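Local coordinates for protein aspartate aminotransferase, mitochondrial (Trypanosoma brucei brucei, PDB 4W5K) that probably catalyses the pyridoxal-phosphate-dependent transfer of an amino group from L-aspartate to 2-oxoglutarate, working as a homodimer, at residues C118-P124 with S171-H176; L104-D109 with I134-A138; P206-M210 with A224-L230; P144-Y148 with G159-L164. The protein carries 1 engineered substitution. All coordinates share one frame; numbering follows the deposited sequence. Where two conformers were deposited one is given.

Contact 1: residues C118-P124 with S171-H176; sequences CNRIYGP and SVILVH
Ile121 lays its longer branch at a slant across a methyl of Val172 where the parallel strands 120-124 and 172-176 run next to each other. With chi1 of Ile121 at -179°, that branch is swung away from the backbone N and reaches across toward the neighbouring strand, bringing CD1 to 3.7 Å from Val172 CG1 and close to Leu174 CB. On the other face of the sheet Tyr122 and Ile173 cross obliquely, Ile173 CD1 lying 3.8 Å from Tyr122 CB. The carbonyl oxygen of Val172 sits in plane at the edge of the Tyr122 ring, whose CE1 meets Ser171 OG at 3.6 Å; that hydroxyl is hydrogen-bonded to Pro168 O. Beta-branched residues suit these extended, buried strands. Tyr122 bridges two residues in the parallel manner: its N donates almost straight to Val172 O (2.9 Å), and its O accepts from Leu174 N (2.7 Å). A water links Arg120 O to Val172 N where the pairing begins. At the far end Pro124 CG packs against NE2 of His176 (3.9 Å), a residue of the cofactor pocket. Strand 141-149 flanks 120-124, strand 205-210 flanks 172-176, and helix 129-137 lays Phe135 on Ile121 and Leu174.

Contact 2: residues L104-D109 with I134-A138; sequences LRIGGD and IFAKA
Helices 99-110 and 129-137 approach so closely here that the CA atoms of Asp109 and Ala138 lie 4.9 Å apart and those of Arg105 and Ile134 5.6 Å. Both helices belong to the large domain of the fold-type-I PLP enzymes, and the pair joins the central sheet to the subunit interface. Gly108, without a side chain, allows this approach: Ala138 CB rests 3.6 Å from its carbonyl carbon, and Phe135 CE1 lies near its CA. A glycine in one helix and an alanine just past the end of the other therefore suit the point where the backbones come nearest. Beside them, Ile134 CG2 presses on CA of Arg105, and the tip of Leu104 meets the Phe135 ring, CD2 to CZ, at 4.0 Å. Leu104 also touches the cofactor, and Phe135 meets Phe207 edge-to-face, so this apolar side faces the sheet.

The polar side is built on Arg105. Its chain bends at chi2 (59°), bringing NE to Asp109 OD2, one turn on, in a salt bridge of 2.9 Å; OD2 lies near the guanidinium plane and is met on its syn side, though from 35° out of the carboxylate plane. Lys137 CB lies over one face of the guanidinium, 3.5 Å from NH1, while the lysine amine leads away. NH1 donates to Pro280 O of the second subunit, where Arg105 of that subunit also packs. Asp109 OD1 accepts from two waters, each at 2.7 Å: one also donates to Lys137 O and accepts from Arg105 NH2, the other donates to Ala138 O.

Contact 3: residues P206-M210 with A224-L230; sequences PFVDM and AFVPRHL. With PLP (pyridoxal-5'-phosphate), chain C; MLT (D-malate), chain D.
Strand 206-210 and helix 225-230 form an apolar strand-on-helix contact in the core of the large domain, joined without a hydrogen bond between them. The two run nearly antiparallel, at 152°, with axes 9.3 Å apart. Alternation along the strand sends Pro206, Val208 and Met210 to the helix, which answers with Leu230, Val226, Pro227 and Ala224 at its N-cap. Pro206 and Leu230 slide past each other in opposite directions, CB to CD1 3.7 Å. Val208 splits its methyls: CG2 faces Val226 CG1 at 4.0 Å, and CG1, opposite the backbone N, crosses Pro227 near its CD. Met210 extends through CG and bends only at chi3 (67°), setting SD 4.0 Å from Pro227 CG and beside Ala224. A flexible thioether and compact prolines suit this buried apolar layer; Pro227, in the helix's first turn, needs no N-H there.

The residues between point the other way. Phe207 packs on Leu104, and Asp209 brings OD2 to 2.6 Å from N1 of the pyridoxal phosphate, while His131 NE2 is also hydrogen-bonded to that oxygen. On the far side of the helix, well away from the cofactor, Phe225 CE1 lies 3.5 Å from O1 of a bound D-malate, which Arg193 and His189 hold. The helix connects strand 205-210 to its parallel neighbour 238-242, a beta-alpha-beta crossover, and the aspartate at the pyridine nitrogen is characteristic of the aminotransferase active site.

Contact 4: residues P144-Y148 with G159-L164; sequences PYSYY and GMLECL
Strand 141-149 is covered near its break by helix 157-166, with Tyr145, Ser146 and Tyr147 set against Met160, Cys163 and their neighbours. Ser146 N points nearly straight at Cys163 SG, a long hydrogen bond of 3.4 Å (N-H...S 176°), and Ser146 OG stands equally near that sulfur. Ser146 CB rests on the backbone of Gly159, 3.5 Å from its carbonyl carbon; a glycine permits this approach. Tyr145 CB touches Cys163 CB at 3.6 Å.

From there the Tyr145 side chain takes the crowded position between the backbone N and the carbonyl carbon (chi1 55°), which lays its ring alongside Met160 and brings CD2 within touch of Leu164 CD2. After the short antiparallel strand 154-155, the helix carries the chain over to strand 172-176, which runs parallel to 141-149 with strand 120-124 between them, within the alternating alpha/beta large domain. Met160, fully extended, runs beside both tyrosines and points the same way: its SD lies 5.1 Å from the Tyr147 ring centre, at the ring's edge, and 5.3 Å from that of Tyr145, obliquely. An unbranched, polarisable thioether suits this Met-aromatic pair of contacts, and its CE reaches Tyr145 CE1 at 3.9 Å. The phenol ends are secured beyond the contact, Tyr145 OH on Leu174 O and Tyr147 OH on Val185 O. Val195 and Val198 of helix 189-201 pack on Met160 and Leu164 respectively.

Overall arrangement
Contacts 1, 3 and 4 all rest on one large mixed sheet, while contact 2 pairs two helices over it. Contact 1 is joined by backbone bonds between strands; contact 3 relies wholly on apolar side chains, and contact 4 combines Met-aromatic contacts with an N-H...S hydrogen bond. Contacts 1, 2 and 3 are buried, contact 4 only partly. Contact 2 alone among them touches the second subunit, and its polar side has a salt bridge and waters. Strands 172-176 and 205-210 are neighbours, so contacts 1 and 3 join directly, whereas contact 4 joins contact 1 through Tyr145. Phe135 and Phe207 tie contact 2 to contact 3, and Leu104, His176 and Asp209 bring contacts 2, 1 and 3 to the cofactor.

Contact 1: residues C118-P124 with S171-H176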
# COMPACT_ATOMS: atom_id res chain seq x y z
N CYS A 118 -13.56 20.70 -8.89
CA CYS A 118 -12.20 20.16 -8.78
C CYS A 118 -11.86 19.19 -9.91
O CYS A 118 -11.87 17.97 -9.68
CB CYS A 118 -12.03 19.45 -7.43
SG CYS A 118 -10.26 19.28 -7.04
N ASN A 119 -11.55 19.71 -11.09
CA ASN A 119 -11.26 18.83 -12.23
C ASN A 119 -9.94 19.13 -12.95
O ASN A 119 -9.64 18.50 -13.97
CB ASN A 119 -12.41 18.88 -13.23
CG ASN A 119 -12.76 20.28 -13.64
OD1 ASN A 119 -11.93 21.18 -13.57
ND2 ASN A 119 -14.00 20.48 -14.06
N ARG A 120 -9.14 20.04 -12.40
CA ARG A 120 -7.87 20.44 -13.00
C ARG A 120 -6.84 20.68 -11.88
O ARG A 120 -7.22 21.07 -10.77
CB ARG A 120 -8.05 21.70 -13.86
CG ARG A 120 -6.83 22.08 -14.63
CD ARG A 120 -6.96 23.46 -15.28
NE ARG A 120 -7.98 23.54 -16.31
CZ ARG A 120 -7.81 24.19 -17.46
NH1 ARG A 120 -6.66 24.81 -17.72
NH2 ARG A 120 -8.80 24.24 -18.36
N ILE A 121 -5.57 20.37 -12.13
CA ILE A 121 -4.51 20.67 -11.18
C ILE A 121 -3.31 21.17 -11.99
O ILE A 121 -3.03 20.66 -13.08
CB ILE A 121 -4.13 19.46 -10.30
CG1 ILE A 121 -3.04 19.83 -9.28
CG2 ILE A 121 -3.73 18.27 -11.15
CD1 ILE A 121 -2.81 18.71 -8.21
N TYR A 122 -2.67 22.24 -11.52
CA TYR A 122 -1.57 22.86 -12.25
C TYR A 122 -0.25 22.35 -11.69
O TYR A 122 -0.06 22.34 -10.48
CB TYR A 122 -1.62 24.38 -12.13
CG TYR A 122 -2.68 25.04 -12.96
CD1 TYR A 122 -4.01 24.98 -12.58
CD2 TYR A 122 -2.36 25.73 -14.13
CE1 TYR A 122 -5.00 25.61 -13.35
CE2 TYR A 122 -3.33 26.33 -14.91
CZ TYR A 122 -4.64 26.27 -14.51
OH TYR A 122 -5.62 26.88 -15.28
N GLY A 123 0.66 21.94 -12.57
CA GLY A 123 1.96 21.44 -12.12
C GLY A 123 3.05 22.09 -12.97
O GLY A 123 2.77 22.67 -14.01
N PRO A 124 4.32 21.97 -12.53
CA PRO A 124 5.37 22.61 -13.33
C PRO A 124 5.47 21.98 -14.73
O PRO A 124 5.23 20.76 -14.87
CB PRO A 124 6.66 22.37 -12.51
CG PRO A 124 6.34 21.18 -11.62
CD PRO A 124 4.84 21.25 -11.35
N SER A 171 -7.72 27.58 -8.14
CA SER A 171 -7.06 26.46 -8.79
C SER A 171 -6.21 25.68 -7.79
O SER A 171 -5.65 26.24 -6.83
CB SER A 171 -6.19 26.94 -9.96
OG SER A 171 -6.99 27.47 -11.01
N VAL A 172 -6.11 24.37 -7.98
CA VAL A 172 -5.18 23.57 -7.19
C VAL A 172 -3.78 23.68 -7.84
O VAL A 172 -3.63 23.47 -9.05
CB VAL A 172 -5.64 22.11 -7.09
CG1 VAL A 172 -4.64 21.28 -6.29
CG2 VAL A 172 -7.05 22.06 -6.46
N ILE A 173 -2.76 24.01 -7.04
CA ILE A 173 -1.43 24.27 -7.59
C ILE A 173 -0.44 23.32 -6.95
O ILE A 173 -0.18 23.41 -5.75
CB ILE A 173 -0.96 25.71 -7.31
CG1 ILE A 173 -2.01 26.74 -7.77
CG2 ILE A 173 0.42 25.99 -7.97
CD1 ILE A 173 -2.22 26.83 -9.28
N LEU A 174 0.08 22.40 -7.75
CA LEU A 174 1.08 21.42 -7.32
C LEU A 174 2.49 22.03 -7.34
O LEU A 174 2.90 22.53 -8.39
CB LEU A 174 1.04 20.20 -8.25
CG LEU A 174 1.96 19.02 -7.94
CD1 LEU A 174 1.55 18.41 -6.60
CD2 LEU A 174 1.78 17.99 -9.06
N VAL A 175 3.20 21.98 -6.22
CA VAL A 175 4.57 22.51 -6.17
C VAL A 175 5.48 21.50 -5.48
O VAL A 175 5.05 20.82 -4.55
CB VAL A 175 4.66 23.88 -5.42
CG1 VAL A 175 3.85 24.97 -6.15
CG2 VAL A 175 4.24 23.75 -3.94
N HIS A 176 6.74 21.42 -5.93
CA HIS A 176 7.72 20.55 -5.27
C HIS A 176 8.38 21.37 -4.14
O HIS A 176 8.83 22.48 -4.40
CB HIS A 176 8.80 20.06 -6.24
CG HIS A 176 8.30 19.25 -7.40
ND1 HIS A 176 8.98 18.15 -7.88
CD2 HIS A 176 7.20 19.40 -8.19
CE1 HIS A 176 8.32 17.65 -8.91
NE2 HIS A 176 7.24 18.39 -9.12
O HOH W 1 -8.02 23.51 -9.95

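Contact 2: residues L104-D109 with I134-A138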
# COMPACT_ATOMS: atom_id res chain seq x y z
N LEU A 104 -0.06 11.50 -2.45
CA LEU A 104 -0.52 12.25 -3.64
C LEU A 104 -1.86 11.70 -4.12
O LEU A 104 -2.77 12.46 -4.47
CB LEU A 104 0.51 12.17 -4.76
CG LEU A 104 1.74 12.99 -4.41
CD1 LEU A 104 2.92 12.50 -5.26
CD2 LEU A 104 1.47 14.53 -4.64
N ARG A 105 -1.97 10.38 -4.20
CA ARG A 105 -3.19 9.74 -4.69
C ARG A 105 -4.37 9.92 -3.72
O ARG A 105 -5.47 10.34 -4.14
CB ARG A 105 -2.96 8.24 -4.94
CG ARG A 105 -4.23 7.42 -5.28
CD ARG A 105 -4.95 7.94 -6.53
NE ARG A 105 -6.14 7.12 -6.82
CZ ARG A 105 -6.15 6.02 -7.57
NH1 ARG A 105 -5.02 5.59 -8.13
NH2 ARG A 105 -7.30 5.36 -7.78
N ILE A 106 -4.16 9.58 -2.45
CA ILE A 106 -5.24 9.72 -1.46
C ILE A 106 -5.63 11.20 -1.32
O ILE A 106 -6.81 11.52 -1.27
CB ILE A 106 -4.85 9.13 -0.10
CG1 ILE A 106 -4.72 7.60 -0.21
CG2 ILE A 106 -5.88 9.49 0.96
CD1 ILE A 106 -6.01 6.85 -0.52
N GLY A 107 -4.64 12.09 -1.27
CA GLY A 107 -4.94 13.53 -1.26
C GLY A 107 -5.74 13.96 -2.46
O GLY A 107 -6.71 14.73 -2.33
N GLY A 108 -5.30 13.54 -3.65
CA GLY A 108 -6.04 13.84 -4.87
C GLY A 108 -7.48 13.34 -4.84
O GLY A 108 -8.42 14.03 -5.26
N ASP A 109 -7.66 12.13 -4.30
CA ASP A 109 -9.00 11.56 -4.17
C ASP A 109 -9.85 12.30 -3.13
O ASP A 109 -11.09 12.20 -3.16
CB ASP A 109 -8.91 10.06 -3.79
CG ASP A 109 -8.67 9.15 -5.01
OD1 ASP A 109 -9.10 9.50 -6.12
OD2 ASP A 109 -8.07 8.05 -4.84
N ILE A 134 -1.40 9.81 -11.49
CA ILE A 134 -1.96 9.88 -10.14
C ILE A 134 -3.19 10.77 -10.14
O ILE A 134 -4.27 10.37 -9.68
CB ILE A 134 -0.94 10.44 -9.13
CG1 ILE A 134 0.20 9.43 -8.87
CG2 ILE A 134 -1.60 10.74 -7.78
CD1 ILE A 134 1.44 10.05 -8.17
N PHE A 135 -3.05 11.97 -10.67
CA PHE A 135 -4.16 12.88 -10.58
C PHE A 135 -5.23 12.57 -11.60
O PHE A 135 -6.39 12.81 -11.33
CB PHE A 135 -3.64 14.32 -10.66
CG PHE A 135 -2.94 14.73 -9.39
CD1 PHE A 135 -3.68 14.91 -8.22
CD2 PHE A 135 -1.54 14.86 -9.34
CE1 PHE A 135 -3.05 15.23 -7.03
CE2 PHE A 135 -0.91 15.21 -8.16
CZ PHE A 135 -1.67 15.39 -7.00
N ALA A 136 -4.88 11.96 -12.74
CA ALA A 136 -5.91 11.51 -13.68
C ALA A 136 -6.83 10.50 -13.01
O ALA A 136 -8.06 10.57 -13.14
CB ALA A 136 -5.28 10.91 -14.93
N LYS A 137 -6.23 9.56 -12.28
CA LYS A 137 -7.02 8.53 -11.58
C LYS A 137 -7.96 9.18 -10.55
O LYS A 137 -9.06 8.68 -10.31
CB LYS A 137 -6.11 7.51 -10.89
CG LYS A 137 -5.38 6.55 -11.85
CD LYS A 137 -6.40 5.70 -12.60
CE LYS A 137 -5.73 4.76 -13.60
NZ LYS A 137 -6.70 3.92 -14.36
N ALA A 138 -7.53 10.31 -9.99
CA ALA A 138 -8.31 11.06 -8.99
C ALA A 138 -9.31 12.04 -9.62
O ALA A 138 -9.96 12.79 -8.89
CB ALA A 138 -7.39 11.83 -8.07
O HOH W 2 -9.52 7.37 -7.80
O HOH W 3 -11.32 10.74 -6.98

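Contact 3: residues P206-M210 with A224-L230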
# COMPACT_ATOMS: atom_id res chain seq x y z
N PRO A 206 -2.80 25.22 -2.49
CA PRO A 206 -1.47 24.63 -2.71
C PRO A 206 -1.42 23.16 -2.32
O PRO A 206 -1.89 22.82 -1.24
CB PRO A 206 -0.57 25.44 -1.78
CG PRO A 206 -1.49 25.93 -0.70
CD PRO A 206 -2.80 26.17 -1.36
N PHE A 207 -0.86 22.34 -3.21
CA PHE A 207 -0.63 20.90 -2.97
C PHE A 207 0.88 20.71 -3.03
O PHE A 207 1.47 20.71 -4.11
CB PHE A 207 -1.36 20.07 -4.03
CG PHE A 207 -1.63 18.63 -3.66
CD1 PHE A 207 -0.70 17.86 -2.98
CD2 PHE A 207 -2.87 18.06 -4.00
CE1 PHE A 207 -0.97 16.51 -2.65
CE2 PHE A 207 -3.17 16.70 -3.68
CZ PHE A 207 -2.21 15.93 -2.99
N VAL A 208 1.50 20.59 -1.87
CA VAL A 208 2.97 20.49 -1.76
C VAL A 208 3.41 19.04 -1.82
O VAL A 208 2.99 18.22 -1.00
CB VAL A 208 3.45 21.10 -0.47
CG1 VAL A 208 5.01 20.91 -0.31
CG2 VAL A 208 3.12 22.57 -0.44
N ASP A 209 4.22 18.71 -2.82
CA ASP A 209 4.88 17.41 -2.86
C ASP A 209 6.25 17.59 -2.20
O ASP A 209 7.14 18.25 -2.75
CB ASP A 209 5.01 16.90 -4.31
CG ASP A 209 5.65 15.51 -4.41
OD1 ASP A 209 6.24 15.05 -3.41
OD2 ASP A 209 5.58 14.88 -5.49
N MET A 210 6.38 17.08 -0.98
CA MET A 210 7.64 17.21 -0.22
C MET A 210 8.28 15.83 -0.08
O MET A 210 8.07 15.13 0.93
CB MET A 210 7.40 17.81 1.18
CG MET A 210 8.73 18.09 1.92
SD MET A 210 8.56 19.09 3.40
CE MET A 210 7.65 17.96 4.45
N ALA A 224 11.69 22.50 4.65
CA ALA A 224 10.23 22.51 4.82
C ALA A 224 9.66 23.94 4.77
O ALA A 224 8.53 24.20 5.19
CB ALA A 224 9.83 21.82 6.14
N PHE A 225 10.44 24.89 4.26
CA PHE A 225 9.97 26.27 4.19
C PHE A 225 8.62 26.42 3.47
O PHE A 225 7.74 27.13 3.94
CB PHE A 225 11.03 27.17 3.51
CG PHE A 225 10.59 28.59 3.34
CD1 PHE A 225 10.55 29.44 4.43
CD2 PHE A 225 10.18 29.07 2.11
CE1 PHE A 225 10.12 30.77 4.29
CE2 PHE A 225 9.73 30.36 1.96
CZ PHE A 225 9.72 31.23 3.05
N VAL A 226 8.46 25.75 2.34
CA VAL A 226 7.25 25.98 1.54
C VAL A 226 5.94 25.58 2.28
O VAL A 226 5.03 26.40 2.34
CB VAL A 226 7.36 25.26 0.18
CG1 VAL A 226 6.03 25.25 -0.54
CG2 VAL A 226 8.40 26.01 -0.68
N PRO A 227 5.86 24.38 2.88
CA PRO A 227 4.61 24.10 3.62
C PRO A 227 4.48 24.92 4.91
O PRO A 227 3.38 25.36 5.27
CB PRO A 227 4.71 22.60 3.93
CG PRO A 227 6.18 22.29 3.84
CD PRO A 227 6.72 23.18 2.77
N ARG A 228 5.59 25.19 5.58
CA ARG A 228 5.49 25.99 6.80
C ARG A 228 5.07 27.43 6.51
O ARG A 228 4.32 28.05 7.28
CB ARG A 228 6.82 25.95 7.55
CG ARG A 228 7.15 24.57 8.06
CD ARG A 228 8.38 24.55 8.93
NE ARG A 228 8.74 23.16 9.24
CZ ARG A 228 9.78 22.81 10.00
NH1 ARG A 228 10.54 23.74 10.55
NH2 ARG A 228 10.02 21.52 10.23
N HIS A 229 5.53 27.97 5.39
CA HIS A 229 5.20 29.34 5.05
C HIS A 229 3.72 29.44 4.60
O HIS A 229 3.00 30.41 4.93
CB HIS A 229 6.16 29.85 3.97
CG HIS A 229 6.01 31.30 3.63
ND1 HIS A 229 6.42 32.31 4.47
CD2 HIS A 229 5.52 31.90 2.52
CE1 HIS A 229 6.19 33.48 3.90
NE2 HIS A 229 5.64 33.26 2.71
N LEU A 230 3.27 28.43 3.86
CA LEU A 230 1.90 28.46 3.31
C LEU A 230 0.84 28.17 4.35
O LEU A 230 -0.31 28.62 4.21
CB LEU A 230 1.75 27.46 2.17
CG LEU A 230 2.24 27.96 0.81
CD1 LEU A 230 2.46 26.78 -0.13
CD2 LEU A 230 1.28 29.00 0.24
N1 PLP C . 7.17 12.83 -5.64
C2 PLP C . 8.45 13.08 -6.08
C2A PLP C . 8.77 14.47 -6.54
C3 PLP C . 9.41 12.07 -6.11
O3 PLP C . 10.68 12.30 -6.56
C4 PLP C . 9.07 10.80 -5.67
C4A PLP C . 10.18 9.80 -5.48
O4A PLP C . 10.65 9.24 -6.48
C5 PLP C . 7.78 10.54 -5.21
C6 PLP C . 6.84 11.57 -5.18
C5A PLP C . 7.38 9.14 -4.75
O4P PLP C . 7.89 8.87 -3.48
P PLP C . 7.53 7.57 -2.70
O1P PLP C . 8.52 6.49 -3.00
O2P PLP C . 6.14 7.13 -3.07
O3P PLP C . 7.60 7.97 -1.25
C1 MLT D . 12.99 32.42 5.68
O1 MLT D . 13.15 32.52 4.44
O2 MLT D . 12.28 33.26 6.31
C2 MLT D . 13.64 31.27 6.43
O3 MLT D . 14.27 30.51 5.44

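Contact 4: residues P144-Y148 with G159-L164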
# COMPACT_ATOMS: atom_id res chain seq x y z
N PRO A 144 0.05 22.45 -17.30
CA PRO A 144 1.32 23.07 -16.89
C PRO A 144 1.30 24.55 -16.51
O PRO A 144 0.45 25.32 -16.99
CB PRO A 144 2.20 22.88 -18.13
CG PRO A 144 1.22 22.93 -19.26
CD PRO A 144 0.03 22.14 -18.74
N TYR A 145 2.25 24.94 -15.65
CA TYR A 145 2.67 26.34 -15.51
C TYR A 145 4.15 26.45 -15.86
O TYR A 145 4.92 25.51 -15.66
CB TYR A 145 2.41 26.90 -14.10
CG TYR A 145 3.01 26.15 -12.91
CD1 TYR A 145 4.36 26.24 -12.60
CD2 TYR A 145 2.20 25.40 -12.07
CE1 TYR A 145 4.90 25.57 -11.49
CE2 TYR A 145 2.73 24.72 -10.96
CZ TYR A 145 4.07 24.81 -10.67
OH TYR A 145 4.59 24.16 -9.58
N SER A 146 4.54 27.61 -16.38
CA SER A 146 5.93 27.87 -16.70
C SER A 146 6.80 27.68 -15.47
O SER A 146 6.44 28.11 -14.37
CB SER A 146 6.08 29.29 -17.24
OG SER A 146 5.33 29.47 -18.43
N TYR A 147 7.93 27.01 -15.64
CA TYR A 147 8.78 26.69 -14.51
C TYR A 147 10.22 26.52 -14.95
O TYR A 147 11.10 27.28 -14.52
CB TYR A 147 8.30 25.41 -13.79
CG TYR A 147 9.10 25.11 -12.53
CD1 TYR A 147 8.83 25.78 -11.35
CD2 TYR A 147 10.12 24.17 -12.54
CE1 TYR A 147 9.56 25.53 -10.20
CE2 TYR A 147 10.88 23.90 -11.38
CZ TYR A 147 10.58 24.60 -10.22
OH TYR A 147 11.27 24.36 -9.06
N TYR A 148 10.47 25.54 -15.81
CA TYR A 148 11.85 25.26 -16.24
C TYR A 148 12.25 26.05 -17.48
O TYR A 148 11.50 26.14 -18.46
CB TYR A 148 12.02 23.76 -16.49
CG TYR A 148 13.40 23.35 -16.97
CD1 TYR A 148 14.47 23.30 -16.08
CD2 TYR A 148 13.63 23.00 -18.29
CE1 TYR A 148 15.74 22.90 -16.51
CE2 TYR A 148 14.86 22.60 -18.72
CZ TYR A 148 15.93 22.56 -17.82
OH TYR A 148 17.19 22.18 -18.24
N GLY A 159 7.68 33.71 -15.46
CA GLY A 159 6.71 32.87 -16.14
C GLY A 159 5.82 32.13 -15.17
O GLY A 159 4.60 32.06 -15.35
N MET A 160 6.43 31.55 -14.14
CA MET A 160 5.68 30.88 -13.08
C MET A 160 4.65 31.81 -12.44
O MET A 160 3.47 31.46 -12.32
CB MET A 160 6.62 30.35 -12.01
CG MET A 160 5.91 29.60 -10.91
SD MET A 160 7.15 28.87 -9.82
CE MET A 160 6.11 27.97 -8.67
N LEU A 161 5.12 32.99 -12.03
CA LEU A 161 4.25 33.96 -11.38
C LEU A 161 3.09 34.37 -12.28
O LEU A 161 1.94 34.43 -11.83
CB LEU A 161 5.04 35.19 -10.93
CG LEU A 161 6.10 34.97 -9.85
CD1 LEU A 161 6.87 36.26 -9.61
CD2 LEU A 161 5.47 34.47 -8.57
N GLU A 162 3.35 34.61 -13.57
CA GLU A 162 2.29 35.03 -14.48
C GLU A 162 1.27 33.92 -14.70
O GLU A 162 0.08 34.18 -14.79
CB GLU A 162 2.85 35.47 -15.84
CG GLU A 162 1.79 36.17 -16.68
CD GLU A 162 2.10 36.22 -18.17
OE1 GLU A 162 3.20 35.78 -18.58
OE2 GLU A 162 1.24 36.69 -18.93
N CYS A 163 1.75 32.69 -14.81
CA CYS A 163 0.85 31.55 -14.98
C CYS A 163 -0.05 31.40 -13.76
O CYS A 163 -1.26 31.17 -13.91
CB CYS A 163 1.64 30.25 -15.22
SG CYS A 163 2.31 30.14 -16.91
N LEU A 164 0.52 31.53 -12.57
CA LEU A 164 -0.28 31.39 -11.35
C LEU A 164 -1.27 32.55 -11.24
O LEU A 164 -2.40 32.36 -10.81
CB LEU A 164 0.61 31.31 -10.10
CG LEU A 164 1.51 30.07 -10.00
CD1 LEU A 164 2.28 30.01 -8.67
CD2 LEU A 164 0.74 28.80 -10.22